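FAD-linked sulfhydryl oxidase ERV1 (Arabidopsis thaliana, PDB 2HJ3) is the flavin-dependent oxidase that makes disulfide bonds in mitochondrial intermembrane-space proteins, passing the electrons to oxygen and forming hydrogen peroxide. Local coordinates at residues V96-C99 with E100-D103; W18-L21 with H22-A26; L43-I46 with L47-Y51. All coordinates share one frame; numbering follows the deposited sequence.

Contact 1 (V96-C99 with E100-D103); sequences VFPC and ERVD. With FAD (flavin-adenine dinucleotide), chain K.
A type I beta turn from P98 to R101, leading directly into the short helix 102-105, folds this stretch of the FAD pocket back on itself at the adenine end of the cofactor. The turn is closed by R101 N, which donates to P98 O at 2.9 Å in a nearly straight bond (N-H...O 166°). Over the turn, the R101 chain, extended from CG to NE, crosses the proline ring, and its CD rests 3.5 Å from P98 CG. F97 has its CG anti to the backbone N (chi1 -173°), which sets the ring edge against the backbone of R101 and V102; F97 CE2 lies 3.5 Å from V102 N. One face of the ring is turned to the adenine of FAD, and the opposite face is met toward its rim by P98 CD, 3.6 Å above the plane. F97 CB also touches the exocyclic adenine N6A at 3.5 Å. The C99 disulfide to C82 ties the turn to helix 74-91, and N86 of that helix accepts a hydrogen bond from F97 N. V102 straddles two neighbours with its methyls: CG2 sits tightly against C99 O at 3.0 Å, while CG1 reaches adenine N1A of FAD at 3.8 Å.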
loop_
_atom_site.group_PDB
_atom_site.type_symbol
_atom_site.label_atom_id
_atom_site.label_comp_id
_atom_site.label_asym_id
_atom_site.label_seq_id
_atom_site.Cartn_x
_atom_site.Cartn_y
_atom_site.Cartn_z
ATOM N N VAL A 96 -6.547 -20.556 -7.920
ATOM C CA VAL A 96 -7.259 -19.358 -8.366
ATOM C C VAL A 96 -8.496 -19.228 -7.480
ATOM O O VAL A 96 -9.311 -20.145 -7.389
ATOM C CB VAL A 96 -7.658 -19.469 -9.860
ATOM C CG1 VAL A 96 -8.692 -18.410 -10.226
ATOM C CG2 VAL A 96 -6.414 -19.301 -10.729
ATOM N N PHE A 97 -8.609 -18.077 -6.826
ATOM C CA PHE A 97 -9.676 -17.779 -5.878
ATOM C C PHE A 97 -10.989 -17.397 -6.548
ATOM O O PHE A 97 -10.992 -16.642 -7.512
ATOM C CB PHE A 97 -9.184 -16.635 -4.971
ATOM C CG PHE A 97 -10.098 -16.310 -3.826
ATOM C CD1 PHE A 97 -9.905 -16.892 -2.577
ATOM C CD2 PHE A 97 -11.138 -15.395 -3.984
ATOM C CE1 PHE A 97 -10.735 -16.562 -1.500
ATOM C CE2 PHE A 97 -11.974 -15.060 -2.911
ATOM C CZ PHE A 97 -11.771 -15.642 -1.673
ATOM N N PRO A 98 -12.125 -17.928 -6.052
ATOM C CA PRO A 98 -13.443 -17.611 -6.625
ATOM C C PRO A 98 -13.843 -16.217 -6.161
ATOM O O PRO A 98 -14.210 -16.011 -5.001
ATOM C CB PRO A 98 -14.344 -18.700 -6.053
ATOM C CG PRO A 98 -13.713 -18.997 -4.721
ATOM C CD PRO A 98 -12.235 -18.997 -5.039
ATOM N N CYS A 99 -13.778 -15.260 -7.079
ATOM C CA CYS A 99 -14.070 -13.875 -6.746
ATOM C C CYS A 99 -15.462 -13.542 -6.250
ATOM O O CYS A 99 -15.781 -12.370 -6.060
ATOM C CB CYS A 99 -13.720 -12.979 -7.925
ATOM S SG CYS A 99 -11.975 -13.107 -8.413
ATOM N N GLU A 100 -16.287 -14.553 -6.028
ATOM C CA GLU A 100 -17.634 -14.307 -5.534
ATOM C C GLU A 100 -17.580 -14.376 -4.028
ATOM O O GLU A 100 -18.511 -13.975 -3.338
ATOM C CB GLU A 100 -18.592 -15.370 -6.046
ATOM C CG GLU A 100 -18.743 -15.380 -7.539
ATOM C CD GLU A 100 -19.142 -16.745 -8.044
ATOM O OE1 GLU A 100 -20.187 -17.276 -7.592
ATOM O OE2 GLU A 100 -18.399 -17.284 -8.890
ATOM N N ARG A 101 -16.465 -14.893 -3.532
ATOM C CA ARG A 101 -16.245 -15.043 -2.106
ATOM C C ARG A 101 -15.292 -14.001 -1.539
ATOM O O ARG A 101 -14.983 -14.062 -0.349
ATOM C CB ARG A 101 -15.662 -16.428 -1.792
ATOM C CG ARG A 101 -16.562 -17.634 -2.066
ATOM C CD ARG A 101 -15.761 -18.921 -1.829
ATOM N NE ARG A 101 -16.548 -20.144 -1.982
ATOM C CZ ARG A 101 -16.027 -21.371 -2.039
ATOM N NH1 ARG A 101 -14.711 -21.547 -1.961
ATOM N NH2 ARG A 101 -16.823 -22.426 -2.166
ATOM N N VAL A 102 -14.809 -13.056 -2.353
ATOM C CA VAL A 102 -13.876 -12.060 -1.810
ATOM C C VAL A 102 -14.416 -11.413 -0.555
ATOM O O VAL A 102 -13.697 -11.285 0.428
ATOM C CB VAL A 102 -13.520 -10.913 -2.798
ATOM C CG1 VAL A 102 -12.193 -11.206 -3.466
ATOM C CG2 VAL A 102 -14.619 -10.720 -3.810
ATOM N N ASP A 103 -15.684 -11.009 -0.588
ATOM C CA ASP A 103 -16.301 -10.371 0.569
ATOM C C ASP A 103 -16.365 -11.298 1.778
ATOM O O ASP A 103 -16.478 -10.838 2.914
ATOM C CB ASP A 103 -17.705 -9.865 0.227
ATOM C CG ASP A 103 -17.680 -8.644 -0.663
ATOM O OD1 ASP A 103 -16.597 -8.055 -0.841
ATOM O OD2 ASP A 103 -18.741 -8.258 -1.181
HETATM P PA FAD K . -0.935 -14.497 -1.916
HETATM O O1A FAD K . -1.088 -14.607 -3.394
HETATM O O2A FAD K . 0.097 -13.670 -1.223
HETATM O O5B FAD K . -2.085 -14.428 -0.863
HETATM C C5B FAD K . -2.805 -13.633 0.062
HETATM C C4B FAD K . -3.737 -14.677 0.638
HETATM O O4B FAD K . -4.916 -13.911 0.274
HETATM C C3B FAD K . -4.077 -16.164 0.336
HETATM O O3B FAD K . -3.370 -17.092 1.159
HETATM C C2B FAD K . -5.542 -16.185 0.367
HETATM O O2B FAD K . -6.126 -16.252 1.631
HETATM C C1B FAD K . -5.853 -14.836 -0.292
HETATM N N9A FAD K . -6.098 -14.695 -1.696
HETATM C C8A FAD K . -5.634 -15.390 -2.841
HETATM N N7A FAD K . -6.081 -15.071 -4.019
HETATM C C5A FAD K . -6.951 -14.025 -3.736
HETATM C C6A FAD K . -7.826 -13.224 -4.498
HETATM N N6A FAD K . -7.936 -13.479 -5.818
HETATM N N1A FAD K . -8.594 -12.277 -3.831
HETATM C C2A FAD K . -8.618 -12.084 -2.488
HETATM N N3A FAD K . -7.704 -12.866 -1.749
HETATM C C4A FAD K . -6.920 -13.840 -2.431
HETATM N N1 FAD K . 5.344 -12.711 -7.254
HETATM C C2 FAD K . 6.121 -13.259 -8.259
HETATM O O2 FAD K . 6.891 -14.221 -8.077
HETATM N N3 FAD K . 5.899 -12.613 -9.463
HETATM C C4 FAD K . 4.994 -11.542 -9.662
HETATM O O4 FAD K . 5.074 -11.065 -10.842
HETATM C C4X FAD K . 4.232 -11.050 -8.614
HETATM N N5 FAD K . 3.379 -9.893 -8.668
HETATM C C5X FAD K . 2.712 -9.271 -7.586
HETATM C C6 FAD K . 1.984 -8.075 -7.769
HETATM C C7 FAD K . 1.374 -7.457 -6.636
HETATM C C7M FAD K . 0.654 -6.123 -6.883
HETATM C C8 FAD K . 1.458 -8.044 -5.334
HETATM C C8M FAD K . 0.822 -7.599 -4.023
HETATM C C9 FAD K . 2.203 -9.222 -5.186
HETATM C C9A FAD K . 2.900 -9.870 -6.238
HETATM N N10 FAD K . 3.716 -11.109 -6.324
HETATM C C10 FAD K . 4.442 -11.671 -7.346
HETATM C "C1'" FAD K . 3.680 -11.951 -5.175
HETATM C "C2'" FAD K . 2.641 -13.017 -5.059
HETATM O "O2'" FAD K . 1.430 -12.610 -5.775
HETATM C "C3'" FAD K . 2.496 -13.640 -3.705
HETATM O "O3'" FAD K . 1.984 -12.659 -2.819
HETATM C "C4'" FAD K . 3.423 -14.643 -3.036
HETATM O "O4'" FAD K . 3.871 -15.616 -4.020
HETATM C "C5'" FAD K . 2.862 -15.459 -1.944
HETATM O "O5'" FAD K . 1.759 -16.311 -2.268
HETATM P P FAD K . 0.789 -16.836 -1.160
HETATM O O1P FAD K . 0.606 -18.113 -1.841
HETATM O O2P FAD K . 1.240 -16.731 0.247
HETATM O O3P FAD K . -0.546 -15.971 -1.456
#

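Contact 2 (W18-L21 with H22-A26); sequences WTFL and HTLAA. With FAD (flavin-adenine dinucleotide), chain K.
T23 takes hold of the T19 carbonyl twice in helix 10-27 of the four-helix bundle. Its OG1 donates to T19 O at 2.5 Å, and its backbone N donates to the same oxygen from the opposite face of the carbonyl plane. One residue earlier, the backbone bond from H22 N to W18 O is short, 2.7 Å, and both of the residues it joins send their side chains to the cofactor. W18 NE1 gives an almost straight hydrogen bond to the ribityl hydroxyl O2' of FAD, 3.1 Å with an N-H...O angle of 167°. Over the indole, the dimethylbenzene end of the flavin lies flat, its methyl C8M 3.3 Å above the ring plane and over the centre. H22 does the same for the other end of FAD: adenine C2A stands 3.3 Å over the middle of the imidazole, whose NE2 is hydrogen-bonded to H85 ND1, fixing the ring's rotation. W18 and H22 point the same way, with planes only 21° apart, yet they are slid so far that they barely overlap. An alanine at W18 would remove the indole, and the ribityl O2' would probably lose its donor, and the dimethylbenzene end of the flavin the indole face it lies on. Away from the cofactor, T19, F20, T23 and L24 pack on the second subunit, and L21 and A25 on helix 74-91. The nearest approach between the two cofactor-binding side chains is W18 CE3 to H22 NE2, 3.5 Å.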
loop_
_atom_site.group_PDB
_atom_site.type_symbol
_atom_site.label_atom_id
_atom_site.label_comp_id
_atom_site.label_asym_id
_atom_site.label_seq_id
_atom_site.Cartn_x
_atom_site.Cartn_y
_atom_site.Cartn_z
ATOM N N TRP A 18 -1.139 -7.654 -0.518
ATOM C CA TRP A 18 -2.470 -8.158 -0.853
ATOM C C TRP A 18 -3.430 -7.885 0.312
ATOM O O TRP A 18 -4.558 -7.421 0.102
ATOM C CB TRP A 18 -2.427 -9.660 -1.189
ATOM C CG TRP A 18 -1.808 -9.966 -2.530
ATOM C CD1 TRP A 18 -0.768 -10.821 -2.777
ATOM C CD2 TRP A 18 -2.180 -9.410 -3.807
ATOM N NE1 TRP A 18 -0.465 -10.829 -4.124
ATOM C CE2 TRP A 18 -1.316 -9.975 -4.778
ATOM C CE3 TRP A 18 -3.156 -8.491 -4.224
ATOM C CZ2 TRP A 18 -1.398 -9.646 -6.145
ATOM C CZ3 TRP A 18 -3.238 -8.163 -5.592
ATOM C CH2 TRP A 18 -2.360 -8.741 -6.530
ATOM N N THR A 19 -2.978 -8.145 1.536
ATOM C CA THR A 19 -3.807 -7.897 2.721
ATOM C C THR A 19 -4.259 -6.438 2.748
ATOM O O THR A 19 -5.429 -6.130 2.986
ATOM C CB THR A 19 -3.028 -8.194 4.021
ATOM O OG1 THR A 19 -2.733 -9.596 4.084
ATOM C CG2 THR A 19 -3.845 -7.798 5.246
ATOM N N PHE A 20 -3.312 -5.543 2.499
ATOM C CA PHE A 20 -3.593 -4.118 2.473
ATOM C C PHE A 20 -4.563 -3.793 1.329
ATOM O O PHE A 20 -5.589 -3.140 1.534
ATOM C CB PHE A 20 -2.269 -3.354 2.309
ATOM C CG PHE A 20 -2.443 -1.928 1.923
ATOM C CD1 PHE A 20 -3.220 -1.077 2.694
ATOM C CD2 PHE A 20 -1.858 -1.439 0.761
ATOM C CE1 PHE A 20 -3.420 0.246 2.313
ATOM C CE2 PHE A 20 -2.053 -0.112 0.367
ATOM C CZ PHE A 20 -2.836 0.730 1.144
ATOM N N LEU A 21 -4.243 -4.252 0.123
ATOM C CA LEU A 21 -5.109 -3.990 -1.024
ATOM C C LEU A 21 -6.518 -4.580 -0.884
ATOM O O LEU A 21 -7.507 -3.862 -1.022
ATOM C CB LEU A 21 -4.439 -4.486 -2.311
ATOM C CG LEU A 21 -3.205 -3.641 -2.686
ATOM C CD1 LEU A 21 -2.489 -4.231 -3.916
ATOM C CD2 LEU A 21 -3.647 -2.209 -2.957
ATOM N N HIS A 22 -6.627 -5.873 -0.604
ATOM C CA HIS A 22 -7.956 -6.463 -0.457
ATOM C C HIS A 22 -8.714 -5.878 0.730
ATOM O O HIS A 22 -9.932 -5.713 0.668
ATOM C CB HIS A 22 -7.868 -7.987 -0.336
ATOM C CG HIS A 22 -7.381 -8.657 -1.584
ATOM N ND1 HIS A 22 -8.034 -8.539 -2.793
ATOM C CD2 HIS A 22 -6.283 -9.414 -1.822
ATOM C CE1 HIS A 22 -7.357 -9.189 -3.723
ATOM N NE2 HIS A 22 -6.290 -9.729 -3.160
ATOM N N THR A 23 -8.016 -5.561 1.814
ATOM C CA THR A 23 -8.716 -4.979 2.955
ATOM C C THR A 23 -9.224 -3.616 2.534
ATOM O O THR A 23 -10.310 -3.199 2.913
ATOM C CB THR A 23 -7.808 -4.802 4.185
ATOM O OG1 THR A 23 -7.331 -6.081 4.619
ATOM C CG2 THR A 23 -8.583 -4.148 5.311
ATOM N N LEU A 24 -8.424 -2.926 1.737
ATOM C CA LEU A 24 -8.797 -1.615 1.247
ATOM C C LEU A 24 -10.035 -1.690 0.355
ATOM O O LEU A 24 -10.939 -0.859 0.465
ATOM C CB LEU A 24 -7.633 -1.009 0.475
ATOM C CG LEU A 24 -7.904 0.340 -0.179
ATOM C CD1 LEU A 24 -8.427 1.311 0.871
ATOM C CD2 LEU A 24 -6.622 0.867 -0.824
ATOM N N ALA A 25 -10.084 -2.688 -0.523
ATOM C CA ALA A 25 -11.232 -2.845 -1.409
ATOM C C ALA A 25 -12.469 -3.296 -0.633
ATOM O O ALA A 25 -13.598 -3.107 -1.091
ATOM C CB ALA A 25 -10.915 -3.834 -2.516
ATOM N N ALA A 26 -12.261 -3.889 0.540
ATOM C CA ALA A 26 -13.379 -4.337 1.366
ATOM C C ALA A 26 -14.059 -3.145 2.039
ATOM O O ALA A 26 -15.250 -3.206 2.360
ATOM C CB ALA A 26 -12.897 -5.332 2.417
HETATM P PA FAD K . -0.935 -14.497 -1.916
HETATM O O1A FAD K . -1.088 -14.607 -3.394
HETATM O O2A FAD K . 0.097 -13.670 -1.223
HETATM O O5B FAD K . -2.085 -14.428 -0.863
HETATM C C5B FAD K . -2.805 -13.633 0.062
HETATM C C4B FAD K . -3.737 -14.677 0.638
HETATM O O4B FAD K . -4.916 -13.911 0.274
HETATM C C3B FAD K . -4.077 -16.164 0.336
HETATM O O3B FAD K . -3.370 -17.092 1.159
HETATM C C2B FAD K . -5.542 -16.185 0.367
HETATM O O2B FAD K . -6.126 -16.252 1.631
HETATM C C1B FAD K . -5.853 -14.836 -0.292
HETATM N N9A FAD K . -6.098 -14.695 -1.696
HETATM C C8A FAD K . -5.634 -15.390 -2.841
HETATM N N7A FAD K . -6.081 -15.071 -4.019
HETATM C C5A FAD K . -6.951 -14.025 -3.736
HETATM C C6A FAD K . -7.826 -13.224 -4.498
HETATM N N6A FAD K . -7.936 -13.479 -5.818
HETATM N N1A FAD K . -8.594 -12.277 -3.831
HETATM C C2A FAD K . -8.618 -12.084 -2.488
HETATM N N3A FAD K . -7.704 -12.866 -1.749
HETATM C C4A FAD K . -6.920 -13.840 -2.431
HETATM N N1 FAD K . 5.344 -12.711 -7.254
HETATM C C2 FAD K . 6.121 -13.259 -8.259
HETATM O O2 FAD K . 6.891 -14.221 -8.077
HETATM N N3 FAD K . 5.899 -12.613 -9.463
HETATM C C4 FAD K . 4.994 -11.542 -9.662
HETATM O O4 FAD K . 5.074 -11.065 -10.842
HETATM C C4X FAD K . 4.232 -11.050 -8.614
HETATM N N5 FAD K . 3.379 -9.893 -8.668
HETATM C C5X FAD K . 2.712 -9.271 -7.586
HETATM C C6 FAD K . 1.984 -8.075 -7.769
HETATM C C7 FAD K . 1.374 -7.457 -6.636
HETATM C C7M FAD K . 0.654 -6.123 -6.883
HETATM C C8 FAD K . 1.458 -8.044 -5.334
HETATM C C8M FAD K . 0.822 -7.599 -4.023
HETATM C C9 FAD K . 2.203 -9.222 -5.186
HETATM C C9A FAD K . 2.900 -9.870 -6.238
HETATM N N10 FAD K . 3.716 -11.109 -6.324
HETATM C C10 FAD K . 4.442 -11.671 -7.346
HETATM C "C1'" FAD K . 3.680 -11.951 -5.175
HETATM C "C2'" FAD K . 2.641 -13.017 -5.059
HETATM O "O2'" FAD K . 1.430 -12.610 -5.775
HETATM C "C3'" FAD K . 2.496 -13.640 -3.705
HETATM O "O3'" FAD K . 1.984 -12.659 -2.819
HETATM C "C4'" FAD K . 3.423 -14.643 -3.036
HETATM O "O4'" FAD K . 3.871 -15.616 -4.020
HETATM C "C5'" FAD K . 2.862 -15.459 -1.944
HETATM O "O5'" FAD K . 1.759 -16.311 -2.268
HETATM P P FAD K . 0.789 -16.836 -1.160
HETATM O O1P FAD K . 0.606 -18.113 -1.841
HETATM O O2P FAD K . 1.240 -16.731 0.247
HETATM O O3P FAD K . -0.546 -15.971 -1.456
#

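Contact 3 (L43-I46 with L47-Y51); sequences LMTI and LSRMY. With FAD (flavin-adenine dinucleotide), chain K; SO4 (sulfate ion), chain G; SO4 (sulfate ion), chain E.
R49 runs back along the helix beside T45, one turn earlier. Its CB lies 3.7 Å from I46 O, and CG and CD then pass the carbonyl oxygen of T45 more loosely. From CG to NE the chain is extended, which brings the guanidinium beside the threonine methyl: T45 CG2 stands 3.6 Å above its plane, toward the rim. NE donates to O1 of one sulfate ion (chain E) at 3.0 Å, while NH2 reaches O1 of a second sulfate (chain G) only weakly; both ions lie at the edge of the group and probably come from the crystallisation liquor. NH1 has a protein partner, a salt bridge to D39 of the second subunit. I46 O accepts from both R49 N and M50 N as the helix ends. L47 CD1 packs against M44 CE at 4.2 Å, and the pair also meets F60 of helix 54-66. Y51, the first residue to leave helical geometry, swings its ring toward the flavin, where OH comes within 3.3 Å of C9 of FAD. With Y51 packing on C56 of the redox-active C53-C56 disulfide, the arrangement is the C-terminal end of helix 34-50 in the flavin-binding four-helix bundle of the Erv/ALR domain, the part of the protein present in this chain.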
loop_
_atom_site.group_PDB
_atom_site.type_symbol
_atom_site.label_atom_id
_atom_site.label_comp_id
_atom_site.label_asym_id
_atom_site.label_seq_id
_atom_site.Cartn_x
_atom_site.Cartn_y
_atom_site.Cartn_z
ATOM N N LEU A 43 -3.517 5.087 -6.962
ATOM C CA LEU A 43 -2.802 4.136 -6.119
ATOM C C LEU A 43 -2.309 2.951 -6.946
ATOM O O LEU A 43 -1.166 2.520 -6.805
ATOM C CB LEU A 43 -3.718 3.644 -4.993
ATOM C CG LEU A 43 -3.205 2.465 -4.159
ATOM C CD1 LEU A 43 -1.908 2.842 -3.460
ATOM C CD2 LEU A 43 -4.256 2.061 -3.144
ATOM N N MET A 44 -3.162 2.429 -7.821
ATOM C CA MET A 44 -2.765 1.296 -8.652
ATOM C C MET A 44 -1.657 1.693 -9.626
ATOM O O MET A 44 -0.725 0.926 -9.864
ATOM C CB MET A 44 -3.959 0.742 -9.435
ATOM C CG MET A 44 -5.142 0.323 -8.592
ATOM S SD MET A 44 -4.699 -0.557 -7.083
ATOM C CE MET A 44 -4.154 -2.019 -7.711
ATOM N N THR A 45 -1.763 2.889 -10.194
ATOM C CA THR A 45 -0.747 3.381 -11.126
ATOM C C THR A 45 0.579 3.506 -10.398
ATOM O O THR A 45 1.617 3.089 -10.902
ATOM C CB THR A 45 -1.111 4.765 -11.676
ATOM O OG1 THR A 45 -2.349 4.681 -12.391
ATOM C CG2 THR A 45 -0.015 5.275 -12.606
ATOM N N ILE A 46 0.538 4.097 -9.209
ATOM C CA ILE A 46 1.746 4.251 -8.414
ATOM C C ILE A 46 2.359 2.879 -8.153
ATOM O O ILE A 46 3.558 2.690 -8.344
ATOM C CB ILE A 46 1.447 4.987 -7.085
ATOM C CG1 ILE A 46 1.038 6.436 -7.395
ATOM C CG2 ILE A 46 2.669 4.950 -6.169
ATOM C CD1 ILE A 46 0.696 7.258 -6.187
ATOM N N LEU A 47 1.543 1.913 -7.744
ATOM C CA LEU A 47 2.049 0.557 -7.504
ATOM C C LEU A 47 2.673 -0.054 -8.756
ATOM O O LEU A 47 3.670 -0.771 -8.671
ATOM C CB LEU A 47 0.932 -0.377 -7.025
ATOM C CG LEU A 47 0.462 -0.280 -5.578
ATOM C CD1 LEU A 47 -0.708 -1.220 -5.372
ATOM C CD2 LEU A 47 1.592 -0.640 -4.637
ATOM N N SER A 48 2.087 0.219 -9.918
ATOM C CA SER A 48 2.618 -0.338 -11.162
ATOM C C SER A 48 4.053 0.127 -11.427
ATOM O O SER A 48 4.798 -0.532 -12.154
ATOM C CB SER A 48 1.717 0.031 -12.348
ATOM O OG SER A 48 1.775 1.418 -12.638
ATOM N N ARG A 49 4.442 1.259 -10.845
ATOM C CA ARG A 49 5.805 1.768 -11.019
ATOM C C ARG A 49 6.681 1.506 -9.799
ATOM O O ARG A 49 7.852 1.164 -9.931
ATOM C CB ARG A 49 5.810 3.281 -11.225
ATOM C CG ARG A 49 5.111 3.799 -12.444
ATOM C CD ARG A 49 4.872 5.274 -12.236
ATOM N NE ARG A 49 4.046 5.848 -13.281
ATOM C CZ ARG A 49 3.254 6.898 -13.106
ATOM N NH1 ARG A 49 3.180 7.484 -11.919
ATOM N NH2 ARG A 49 2.537 7.360 -14.122
ATOM N N MET A 50 6.095 1.671 -8.616
ATOM C CA MET A 50 6.811 1.553 -7.350
ATOM C C MET A 50 6.874 0.231 -6.580
ATOM O O MET A 50 7.694 0.106 -5.680
ATOM C CB MET A 50 6.291 2.628 -6.392
ATOM C CG MET A 50 7.250 3.774 -6.100
ATOM S SD MET A 50 7.579 4.879 -7.478
ATOM C CE MET A 50 9.068 4.116 -8.183
ATOM N N TYR A 51 6.026 -0.743 -6.889
ATOM C CA TYR A 51 6.073 -1.996 -6.141
ATOM C C TYR A 51 7.517 -2.499 -6.038
ATOM O O TYR A 51 8.178 -2.725 -7.050
ATOM C CB TYR A 51 5.185 -3.050 -6.798
ATOM C CG TYR A 51 4.978 -4.264 -5.924
ATOM C CD1 TYR A 51 4.320 -4.156 -4.697
ATOM C CD2 TYR A 51 5.464 -5.510 -6.303
ATOM C CE1 TYR A 51 4.150 -5.261 -3.871
ATOM C CE2 TYR A 51 5.306 -6.624 -5.479
ATOM C CZ TYR A 51 4.648 -6.494 -4.265
ATOM O OH TYR A 51 4.502 -7.588 -3.442
HETATM P PA FAD K . -0.935 -14.497 -1.916
HETATM O O1A FAD K . -1.088 -14.607 -3.394
HETATM O O2A FAD K . 0.097 -13.670 -1.223
HETATM O O5B FAD K . -2.085 -14.428 -0.863
HETATM C C5B FAD K . -2.805 -13.633 0.062
HETATM C C4B FAD K . -3.737 -14.677 0.638
HETATM O O4B FAD K . -4.916 -13.911 0.274
HETATM C C3B FAD K . -4.077 -16.164 0.336
HETATM O O3B FAD K . -3.370 -17.092 1.159
HETATM C C2B FAD K . -5.542 -16.185 0.367
HETATM O O2B FAD K . -6.126 -16.252 1.631
HETATM C C1B FAD K . -5.853 -14.836 -0.292
HETATM N N9A FAD K . -6.098 -14.695 -1.696
HETATM C C8A FAD K . -5.634 -15.390 -2.841
HETATM N N7A FAD K . -6.081 -15.071 -4.019
HETATM C C5A FAD K . -6.951 -14.025 -3.736
HETATM C C6A FAD K . -7.826 -13.224 -4.498
HETATM N N6A FAD K . -7.936 -13.479 -5.818
HETATM N N1A FAD K . -8.594 -12.277 -3.831
HETATM C C2A FAD K . -8.618 -12.084 -2.488
HETATM N N3A FAD K . -7.704 -12.866 -1.749
HETATM C C4A FAD K . -6.920 -13.840 -2.431
HETATM N N1 FAD K . 5.344 -12.711 -7.254
HETATM C C2 FAD K . 6.121 -13.259 -8.259
HETATM O O2 FAD K . 6.891 -14.221 -8.077
HETATM N N3 FAD K . 5.899 -12.613 -9.463
HETATM C C4 FAD K . 4.994 -11.542 -9.662
HETATM O O4 FAD K . 5.074 -11.065 -10.842
HETATM C C4X FAD K . 4.232 -11.050 -8.614
HETATM N N5 FAD K . 3.379 -9.893 -8.668
HETATM C C5X FAD K . 2.712 -9.271 -7.586
HETATM C C6 FAD K . 1.984 -8.075 -7.769
HETATM C C7 FAD K . 1.374 -7.457 -6.636
HETATM C C7M FAD K . 0.654 -6.123 -6.883
HETATM C C8 FAD K . 1.458 -8.044 -5.334
HETATM C C8M FAD K . 0.822 -7.599 -4.023
HETATM C C9 FAD K . 2.203 -9.222 -5.186
HETATM C C9A FAD K . 2.900 -9.870 -6.238
HETATM N N10 FAD K . 3.716 -11.109 -6.324
HETATM C C10 FAD K . 4.442 -11.671 -7.346
HETATM C "C1'" FAD K . 3.680 -11.951 -5.175
HETATM C "C2'" FAD K . 2.641 -13.017 -5.059
HETATM O "O2'" FAD K . 1.430 -12.610 -5.775
HETATM C "C3'" FAD K . 2.496 -13.640 -3.705
HETATM O "O3'" FAD K . 1.984 -12.659 -2.819
HETATM C "C4'" FAD K . 3.423 -14.643 -3.036
HETATM O "O4'" FAD K . 3.871 -15.616 -4.020
HETATM C "C5'" FAD K . 2.862 -15.459 -1.944
HETATM O "O5'" FAD K . 1.759 -16.311 -2.268
HETATM P P FAD K . 0.789 -16.836 -1.160
HETATM O O1P FAD K . 0.606 -18.113 -1.841
HETATM O O2P FAD K . 1.240 -16.731 0.247
HETATM O O3P FAD K . -0.546 -15.971 -1.456
HETATM S S SO4 G . -0.446 9.520 -13.771
HETATM O O1 SO4 G . 0.747 10.172 -14.366
HETATM O O2 SO4 G . -0.749 8.278 -14.512
HETATM O O3 SO4 G . -0.174 9.201 -12.349
HETATM O O4 SO4 G . -1.616 10.421 -13.867
HETATM S S SO4 E . 3.607 4.398 -16.784
HETATM O O1 SO4 E . 4.458 5.461 -16.211
HETATM O O2 SO4 E . 4.416 3.589 -17.719
HETATM O O3 SO4 E . 3.089 3.538 -15.697
HETATM O O4 SO4 E . 2.472 5.011 -17.503
#

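The three contacts are strung along one FAD molecule. Contact 1 meets the adenine and contact 3 the dimethylbenzene part of the isoalloxazine; contact 2, between them, touches both ends of the folded cofactor. Contacts 1 and 3 lie on opposite sides of the chain's centre, their own centres about 23 Å apart. The centres of contacts 1 and 2 are about 13 Å apart and their nearest atoms about 5 Å, so these two do not touch and the adenine bridges them. Contacts 2 and 3 pack directly, L24 CD2 lying 3.5 Å from L43 CD2 where helices 10-27 and 34-50 meet, and both contribute to the dimer interface.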